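PDB 2PH5: homospermidine synthase from Legionella pneumophila subsp. pneumophila str. Philadelphia 1, which binds NAD through a Rossmann-type domain and probably catalyses formation of the polyamine homospermidine. Local coordinates for residues V90-S95 with A114-K119; A152-G157 with E413-P418. All coordinates share one frame; numbering follows the deposited sequence.

Interaction 1: V90-S95 with A114-K119; sequences VSIGIS and ATEPWK. With NAD (nicotinamide-adenine-dinucleotide), chain C.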
loop_
_atom_site.group_PDB
_atom_site.type_symbol
_atom_site.label_atom_id
_atom_site.label_comp_id
_atom_site.label_asym_id
_atom_site.label_seq_id
_atom_site.Cartn_x
_atom_site.Cartn_y
_atom_site.Cartn_z
ATOM N N VAL A 90 -2.667 -28.860 12.853
ATOM C CA VAL A 90 -2.231 -27.522 12.476
ATOM C C VAL A 90 -1.461 -27.615 11.152
ATOM O O VAL A 90 -0.439 -26.947 10.953
ATOM C CB VAL A 90 -1.336 -26.888 13.575
ATOM C CG1 VAL A 90 -2.144 -26.661 14.843
ATOM C CG2 VAL A 90 -0.152 -27.781 13.868
ATOM N N SER A 91 -1.974 -28.462 10.256
ATOM C CA SER A 91 -1.379 -28.699 8.940
ATOM C C SER A 91 -2.155 -28.009 7.836
ATOM O O SER A 91 -3.091 -27.258 8.090
ATOM C CB SER A 91 -1.357 -30.198 8.621
ATOM O OG SER A 91 -2.679 -30.715 8.534
ATOM N N ILE A 92 -1.748 -28.276 6.602
ATOM C CA ILE A 92 -2.427 -27.741 5.442
ATOM C C ILE A 92 -2.476 -28.864 4.399
ATOM O O ILE A 92 -1.676 -29.806 4.445
ATOM C CB ILE A 92 -1.695 -26.495 4.895
ATOM C CG1 ILE A 92 -2.721 -25.572 4.255
ATOM C CG2 ILE A 92 -0.588 -26.882 3.910
ATOM C CD1 ILE A 92 -3.634 -24.921 5.278
ATOM N N GLY A 93 -3.436 -28.794 3.483
ATOM C CA GLY A 93 -3.530 -29.821 2.461
ATOM C C GLY A 93 -3.921 -31.225 2.913
ATOM O O GLY A 93 -3.825 -32.168 2.129
ATOM N N ILE A 94 -4.348 -31.393 4.163
ATOM C CA ILE A 94 -4.773 -32.713 4.633
ATOM C C ILE A 94 -6.242 -32.670 5.045
ATOM O O ILE A 94 -6.662 -31.799 5.806
ATOM C CB ILE A 94 -3.949 -33.206 5.833
ATOM C CG1 ILE A 94 -2.463 -33.215 5.494
ATOM C CG2 ILE A 94 -4.377 -34.620 6.206
ATOM C CD1 ILE A 94 -1.575 -33.656 6.652
ATOM N N SER A 95 -7.017 -33.627 4.547
ATOM C CA SER A 95 -8.451 -33.706 4.828
ATOM C C SER A 95 -8.859 -33.737 6.308
ATOM O O SER A 95 -8.692 -34.747 6.978
ATOM C CB SER A 95 -9.031 -34.929 4.103
ATOM O OG SER A 95 -10.347 -35.225 4.531
ATOM N N ALA A 114 -8.631 -24.645 11.282
ATOM C CA ALA A 114 -9.316 -24.439 10.001
ATOM C C ALA A 114 -9.596 -25.755 9.267
ATOM O O ALA A 114 -8.778 -26.681 9.285
ATOM C CB ALA A 114 -8.502 -23.500 9.100
ATOM N N THR A 115 -10.758 -25.838 8.621
ATOM C CA THR A 115 -11.126 -27.042 7.884
ATOM C C THR A 115 -10.421 -27.060 6.536
ATOM O O THR A 115 -10.519 -26.114 5.764
ATOM C CB THR A 115 -12.651 -27.130 7.685
ATOM O OG1 THR A 115 -13.278 -27.341 8.958
ATOM C CG2 THR A 115 -13.007 -28.283 6.752
ATOM N N GLU A 116 -9.703 -28.141 6.263
ATOM C CA GLU A 116 -8.953 -28.270 5.018
ATOM C C GLU A 116 -9.231 -29.594 4.301
ATOM O O GLU A 116 -9.561 -30.605 4.928
ATOM C CB GLU A 116 -7.455 -28.168 5.313
ATOM C CG GLU A 116 -6.999 -26.835 5.866
ATOM C CD GLU A 116 -6.721 -25.818 4.776
ATOM O OE1 GLU A 116 -5.996 -26.168 3.818
ATOM O OE2 GLU A 116 -7.212 -24.670 4.879
ATOM N N PRO A 117 -9.096 -29.602 2.968
ATOM C CA PRO A 117 -9.318 -30.789 2.140
ATOM C C PRO A 117 -7.956 -31.372 1.755
ATOM O O PRO A 117 -6.926 -30.846 2.165
ATOM C CB PRO A 117 -10.027 -30.213 0.933
ATOM C CG PRO A 117 -9.212 -28.965 0.698
ATOM C CD PRO A 117 -9.012 -28.395 2.119
ATOM N N TRP A 118 -7.948 -32.447 0.971
ATOM C CA TRP A 118 -6.688 -33.036 0.530
ATOM C C TRP A 118 -6.037 -32.090 -0.481
ATOM O O TRP A 118 -6.735 -31.407 -1.236
ATOM C CB TRP A 118 -6.921 -34.397 -0.128
ATOM C CG TRP A 118 -7.199 -35.507 0.836
ATOM C CD1 TRP A 118 -8.378 -36.180 1.001
ATOM C CD2 TRP A 118 -6.276 -36.082 1.773
ATOM N NE1 TRP A 118 -8.243 -37.135 1.981
ATOM C CE2 TRP A 118 -6.963 -37.096 2.469
ATOM C CE3 TRP A 118 -4.935 -35.836 2.088
ATOM C CZ2 TRP A 118 -6.356 -37.864 3.462
ATOM C CZ3 TRP A 118 -4.328 -36.600 3.076
ATOM C CH2 TRP A 118 -5.038 -37.603 3.751
ATOM N N LYS A 119 -4.707 -32.052 -0.501
ATOM C CA LYS A 119 -3.986 -31.182 -1.426
ATOM C C LYS A 119 -4.299 -31.530 -2.879
ATOM O O LYS A 119 -4.236 -32.694 -3.270
ATOM C CB LYS A 119 -2.473 -31.298 -1.206
ATOM C CG LYS A 119 -1.663 -30.223 -1.928
ATOM C CD LYS A 119 -0.163 -30.467 -1.830
ATOM C CE LYS A 119 0.258 -31.681 -2.651
ATOM N NZ LYS A 119 0.079 -31.453 -4.114
HETATM P PA NAD C . 2.191 -23.402 7.505
HETATM O O1A NAD C . 2.103 -23.535 6.009
HETATM O O2A NAD C . 3.189 -22.451 8.066
HETATM O O5B NAD C . 2.449 -24.849 8.192
HETATM C C5B NAD C . 1.676 -25.981 7.804
HETATM C C4B NAD C . 2.500 -27.250 8.096
HETATM O O4B NAD C . 1.713 -28.334 7.655
HETATM C C3B NAD C . 3.837 -27.329 7.353
HETATM O O3B NAD C . 4.907 -27.541 8.278
HETATM C C2B NAD C . 3.669 -28.485 6.407
HETATM O O2B NAD C . 4.843 -29.213 6.130
HETATM C C1B NAD C . 2.546 -29.301 7.049
HETATM N N9A NAD C . 1.708 -30.072 6.121
HETATM C C8A NAD C . 1.425 -29.684 4.800
HETATM N N7A NAD C . 1.366 -30.747 3.974
HETATM C C5A NAD C . 1.623 -31.835 4.736
HETATM C C6A NAD C . 1.685 -33.191 4.419
HETATM N N6A NAD C . 1.467 -33.679 3.197
HETATM N N1A NAD C . 1.984 -34.066 5.454
HETATM C C2A NAD C . 2.215 -33.636 6.745
HETATM N N3A NAD C . 2.151 -32.304 7.083
HETATM C C4A NAD C . 1.855 -31.444 6.065
HETATM O O3 NAD C . 0.752 -22.928 7.957
HETATM P PN NAD C . 0.082 -22.665 9.392
HETATM O O1N NAD C . -0.588 -21.345 9.323
HETATM O O2N NAD C . 1.132 -22.898 10.445
HETATM O O5D NAD C . -0.942 -23.866 9.246
HETATM C C5D NAD C . -1.927 -24.233 10.178
HETATM C C4D NAD C . -3.210 -23.623 9.654
HETATM O O4D NAD C . -3.795 -22.850 10.667
HETATM C C3D NAD C . -4.064 -23.476 8.411
HETATM O O3D NAD C . -4.941 -24.579 8.244
HETATM C C2D NAD C . -4.790 -22.171 8.686
HETATM O O2D NAD C . -5.983 -22.031 7.968
HETATM C C1D NAD C . -4.954 -22.185 10.201
HETATM N N1N NAD C . -4.922 -20.872 10.888
HETATM C C2N NAD C . -5.997 -20.457 11.640
HETATM C C3N NAD C . -5.904 -19.209 12.293
HETATM C C7N NAD C . -7.011 -18.684 13.139
HETATM O O7N NAD C . -6.817 -17.469 13.746
HETATM N N7N NAD C . -8.132 -19.344 13.341
HETATM C C4N NAD C . -4.729 -18.397 12.178
HETATM C C5N NAD C . -3.653 -18.861 11.393
HETATM C C6N NAD C . -3.734 -20.083 10.752
HETATM O O HOH W 1 -6.305 -27.424 9.205
#

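Interaction 2: A152-G157 with E413-P418; sequences ALITHG and EGIVEP. With NAD (nicotinamide-adenine-dinucleotide), chain C.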
loop_
_atom_site.group_PDB
_atom_site.type_symbol
_atom_site.label_atom_id
_atom_site.label_comp_id
_atom_site.label_asym_id
_atom_site.label_seq_id
_atom_site.Cartn_x
_atom_site.Cartn_y
_atom_site.Cartn_z
ATOM N N ALA A 152 -14.476 -33.181 18.495
ATOM C CA ALA A 152 -13.626 -32.662 17.448
ATOM C C ALA A 152 -13.962 -31.187 17.289
ATOM O O ALA A 152 -14.948 -30.835 16.631
ATOM C CB ALA A 152 -13.885 -33.415 16.143
ATOM N N LEU A 153 -13.162 -30.336 17.925
ATOM C CA LEU A 153 -13.352 -28.887 17.882
ATOM C C LEU A 153 -12.751 -28.350 16.591
ATOM O O LEU A 153 -11.549 -28.469 16.366
ATOM C CB LEU A 153 -12.654 -28.230 19.083
ATOM C CG LEU A 153 -12.981 -26.758 19.375
ATOM C CD1 LEU A 153 -14.468 -26.619 19.677
ATOM C CD2 LEU A 153 -12.153 -26.264 20.553
ATOM N N ILE A 154 -13.583 -27.757 15.746
ATOM C CA ILE A 154 -13.101 -27.243 14.471
ATOM C C ILE A 154 -13.005 -25.725 14.381
ATOM O O ILE A 154 -13.660 -25.001 15.130
ATOM C CB ILE A 154 -13.980 -27.759 13.312
ATOM C CG1 ILE A 154 -15.438 -27.341 13.539
ATOM C CG2 ILE A 154 -13.864 -29.272 13.221
ATOM C CD1 ILE A 154 -16.392 -27.766 12.428
ATOM N N THR A 155 -12.175 -25.262 13.449
ATOM C CA THR A 155 -11.952 -23.842 13.205
ATOM C C THR A 155 -11.880 -23.051 14.496
ATOM O O THR A 155 -12.566 -22.040 14.646
ATOM C CB THR A 155 -13.068 -23.240 12.327
ATOM O OG1 THR A 155 -14.339 -23.479 12.943
ATOM C CG2 THR A 155 -13.064 -23.876 10.931
ATOM N N HIS A 156 -11.045 -23.509 15.425
ATOM C CA HIS A 156 -10.920 -22.827 16.702
ATOM C C HIS A 156 -9.574 -22.138 16.874
ATOM O O HIS A 156 -8.750 -22.561 17.683
ATOM C CB HIS A 156 -11.151 -23.805 17.852
ATOM C CG HIS A 156 -11.326 -23.135 19.179
ATOM N ND1 HIS A 156 -12.556 -22.755 19.666
ATOM C CD2 HIS A 156 -10.416 -22.713 20.090
ATOM C CE1 HIS A 156 -12.399 -22.127 20.818
ATOM N NE2 HIS A 156 -11.110 -22.086 21.096
ATOM N N GLY A 157 -9.351 -21.082 16.096
ATOM C CA GLY A 157 -8.113 -20.325 16.200
ATOM C C GLY A 157 -8.511 -18.948 16.691
ATOM O O GLY A 157 -9.523 -18.822 17.371
ATOM N N GLU A 413 -18.248 -35.010 22.693
ATOM C CA GLU A 413 -19.219 -34.018 22.256
ATOM C C GLU A 413 -19.417 -34.045 20.749
ATOM O O GLU A 413 -20.248 -33.315 20.204
ATOM C CB GLU A 413 -18.759 -32.632 22.701
ATOM C CG GLU A 413 -18.550 -32.501 24.206
ATOM C CD GLU A 413 -19.831 -32.713 25.004
ATOM O OE1 GLU A 413 -20.801 -31.954 24.791
ATOM O OE2 GLU A 413 -19.863 -33.639 25.844
ATOM N N GLY A 414 -18.655 -34.905 20.083
ATOM C CA GLY A 414 -18.755 -35.010 18.642
ATOM C C GLY A 414 -18.144 -33.800 17.967
ATOM O O GLY A 414 -17.376 -33.056 18.573
ATOM N N ILE A 415 -18.482 -33.610 16.703
ATOM C CA ILE A 415 -17.963 -32.484 15.968
ATOM C C ILE A 415 -18.604 -31.201 16.493
ATOM O O ILE A 415 -19.822 -31.056 16.461
ATOM C CB ILE A 415 -18.245 -32.640 14.466
ATOM C CG1 ILE A 415 -17.363 -33.747 13.884
ATOM C CG2 ILE A 415 -17.977 -31.341 13.754
ATOM C CD1 ILE A 415 -17.361 -33.799 12.353
ATOM N N VAL A 416 -17.794 -30.276 16.996
ATOM C CA VAL A 416 -18.340 -29.029 17.516
ATOM C C VAL A 416 -17.644 -27.793 16.958
ATOM O O VAL A 416 -16.461 -27.830 16.629
ATOM C CB VAL A 416 -18.275 -28.995 19.070
ATOM C CG1 VAL A 416 -19.069 -30.159 19.649
ATOM C CG2 VAL A 416 -16.840 -29.067 19.541
ATOM N N GLU A 417 -18.394 -26.703 16.830
ATOM C CA GLU A 417 -17.839 -25.444 16.333
ATOM C C GLU A 417 -17.710 -24.474 17.495
ATOM O O GLU A 417 -18.434 -24.580 18.479
ATOM C CB GLU A 417 -18.732 -24.855 15.252
ATOM C CG GLU A 417 -18.738 -25.687 13.996
ATOM C CD GLU A 417 -19.527 -25.058 12.876
ATOM O OE1 GLU A 417 -20.746 -24.836 13.055
ATOM O OE2 GLU A 417 -18.925 -24.784 11.813
ATOM N N PRO A 418 -16.788 -23.506 17.391
ATOM C CA PRO A 418 -16.614 -22.550 18.485
ATOM C C PRO A 418 -17.898 -21.892 18.995
ATOM O O PRO A 418 -17.982 -21.546 20.172
ATOM C CB PRO A 418 -15.596 -21.557 17.919
ATOM C CG PRO A 418 -15.773 -21.668 16.435
ATOM C CD PRO A 418 -15.957 -23.138 16.231
HETATM P PA NAD C . 2.191 -23.402 7.505
HETATM O O1A NAD C . 2.103 -23.535 6.009
HETATM O O2A NAD C . 3.189 -22.451 8.066
HETATM O O5B NAD C . 2.449 -24.849 8.192
HETATM C C5B NAD C . 1.676 -25.981 7.804
HETATM C C4B NAD C . 2.500 -27.250 8.096
HETATM O O4B NAD C . 1.713 -28.334 7.655
HETATM C C3B NAD C . 3.837 -27.329 7.353
HETATM O O3B NAD C . 4.907 -27.541 8.278
HETATM C C2B NAD C . 3.669 -28.485 6.407
HETATM O O2B NAD C . 4.843 -29.213 6.130
HETATM C C1B NAD C . 2.546 -29.301 7.049
HETATM N N9A NAD C . 1.708 -30.072 6.121
HETATM C C8A NAD C . 1.425 -29.684 4.800
HETATM N N7A NAD C . 1.366 -30.747 3.974
HETATM C C5A NAD C . 1.623 -31.835 4.736
HETATM C C6A NAD C . 1.685 -33.191 4.419
HETATM N N6A NAD C . 1.467 -33.679 3.197
HETATM N N1A NAD C . 1.984 -34.066 5.454
HETATM C C2A NAD C . 2.215 -33.636 6.745
HETATM N N3A NAD C . 2.151 -32.304 7.083
HETATM C C4A NAD C . 1.855 -31.444 6.065
HETATM O O3 NAD C . 0.752 -22.928 7.957
HETATM P PN NAD C . 0.082 -22.665 9.392
HETATM O O1N NAD C . -0.588 -21.345 9.323
HETATM O O2N NAD C . 1.132 -22.898 10.445
HETATM O O5D NAD C . -0.942 -23.866 9.246
HETATM C C5D NAD C . -1.927 -24.233 10.178
HETATM C C4D NAD C . -3.210 -23.623 9.654
HETATM O O4D NAD C . -3.795 -22.850 10.667
HETATM C C3D NAD C . -4.064 -23.476 8.411
HETATM O O3D NAD C . -4.941 -24.579 8.244
HETATM C C2D NAD C . -4.790 -22.171 8.686
HETATM O O2D NAD C . -5.983 -22.031 7.968
HETATM C C1D NAD C . -4.954 -22.185 10.201
HETATM N N1N NAD C . -4.922 -20.872 10.888
HETATM C C2N NAD C . -5.997 -20.457 11.640
HETATM C C3N NAD C . -5.904 -19.209 12.293
HETATM C C7N NAD C . -7.011 -18.684 13.139
HETATM O O7N NAD C . -6.817 -17.469 13.746
HETATM N N7N NAD C . -8.132 -19.344 13.341
HETATM C C4N NAD C . -4.729 -18.397 12.178
HETATM C C5N NAD C . -3.653 -18.861 11.393
HETATM C C6N NAD C . -3.734 -20.083 10.752
#

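Interaction 1: V90-S95 with A114-K119
S95 and W118 meet where two loops of a Rossmann fold come together, one following strand 86-89 and the other strand 109-112. Such loops at the carboxyl ends of parallel strands classically receive the dinucleotide, and I92, I94 and E116, which take part in joining them, also line the NAD site. S95 CB sits over one face of the indole, 3.3 Å from the centroid of the five-membered ring and 18° off its normal, a CH-pi contact. The hydroxyl of S95 is used elsewhere: OG caps A98 N at the start of helix 96-106. The six-membered part of the indole is met obliquely by I94 CG2, 3.7 Å from W118 CZ3, and Y73 approaches the ring system from outside the two loops. I94 serves two partners because its branches part at CB: CG2 lies opposite the backbone N, beside W118, whereas CG1 lies beside that N and carries CD1 to the adenine, 3.8 Å from NAD N1A. I92 also divides its branches, though with another torsion: CG2, between the backbone N and the carbonyl carbon, lies 3.6 Å from NAD C8A, while CD1 meets the E116 carboxylate. The bend in E116 at chi2 (-85°) folds its acid group back to this methyl. Backbone contacts complete the join. K119 N gives G93 O a weak hydrogen bond of 2.8 Å, bent to 124° at the hydrogen, and S95 CA offers a CA-H...O contact to E116 O. Toward the nicotinamide end, S91, an NAD-binding residue, uses its carbonyl: O3D, a hydroxyl of the nicotinamide ribose, donates a hydrogen bond to S91 O. A water ties the second loop to that ribose, hydrogen-bonded to NAD O3D and, at 2.6 Å, to A114 O.

Interaction 2: A152-G157 with E413-P418
P418 meets the imidazole of H156 obliquely, its CB 3.7 Å from ND1, while one face of the ring is covered from within its own segment by L153 CD2, offset toward the rim and 3.5 Å above the plane. The H165 ring also meets this imidazole, inclined at about 55°. Earlier in both segments, 415-416 pairs parallel with 152-153 as an outermost strand of the Rossmann sheet. Three backbone hydrogen bonds join them: A152 N to G414 O, V416 N to A152 O, and I154 N to V416 O (3.0 Å), the last nearly straight at both ends. L153 CD1 packs on V416 CG2 at 3.4 Å on one face of the sheet; A152 and I415 meet more loosely on the other. Because I154 CG1 is wedged between its own N and carbonyl carbon (chi1 58°), CD1 reaches E417 CG, 3.5 Å away. The E417 carboxylate forms a salt bridge with R138. Proline has no N-H, and P418 instead sets CD 3.2 Å from I154 O, which accepts a hydrogen bond from T155 OG1. The chemistry thus implies a buried seam in which strand pairing satisfies backbone polar groups of A152, I154 and V416, with the E417 carboxylate, on a partly exposed residue, met by R138.

How the interactions relate
Followed from the N terminus, the two contacts come in series, neither nested nor crossed. Interaction 1 closes a short loop of 18 residues, containing helix 96-106 and strand 109-112, within the NAD-binding part. The chain then runs through helix 134-142 to strand 152-153, where interaction 2 opens. It closes only after 255 residues, including most strands of the mixed sheet, when 413-418 returns to the Rossmann sheet and ties the two family regions together. The contacts' centres are about 15 Å apart, yet they touch: T155 CG2 packs 3.8 Å from T115 N. NAD spans both, with adenine and ribose at interaction 1 and the nicotinamide amide beside G157 of interaction 2.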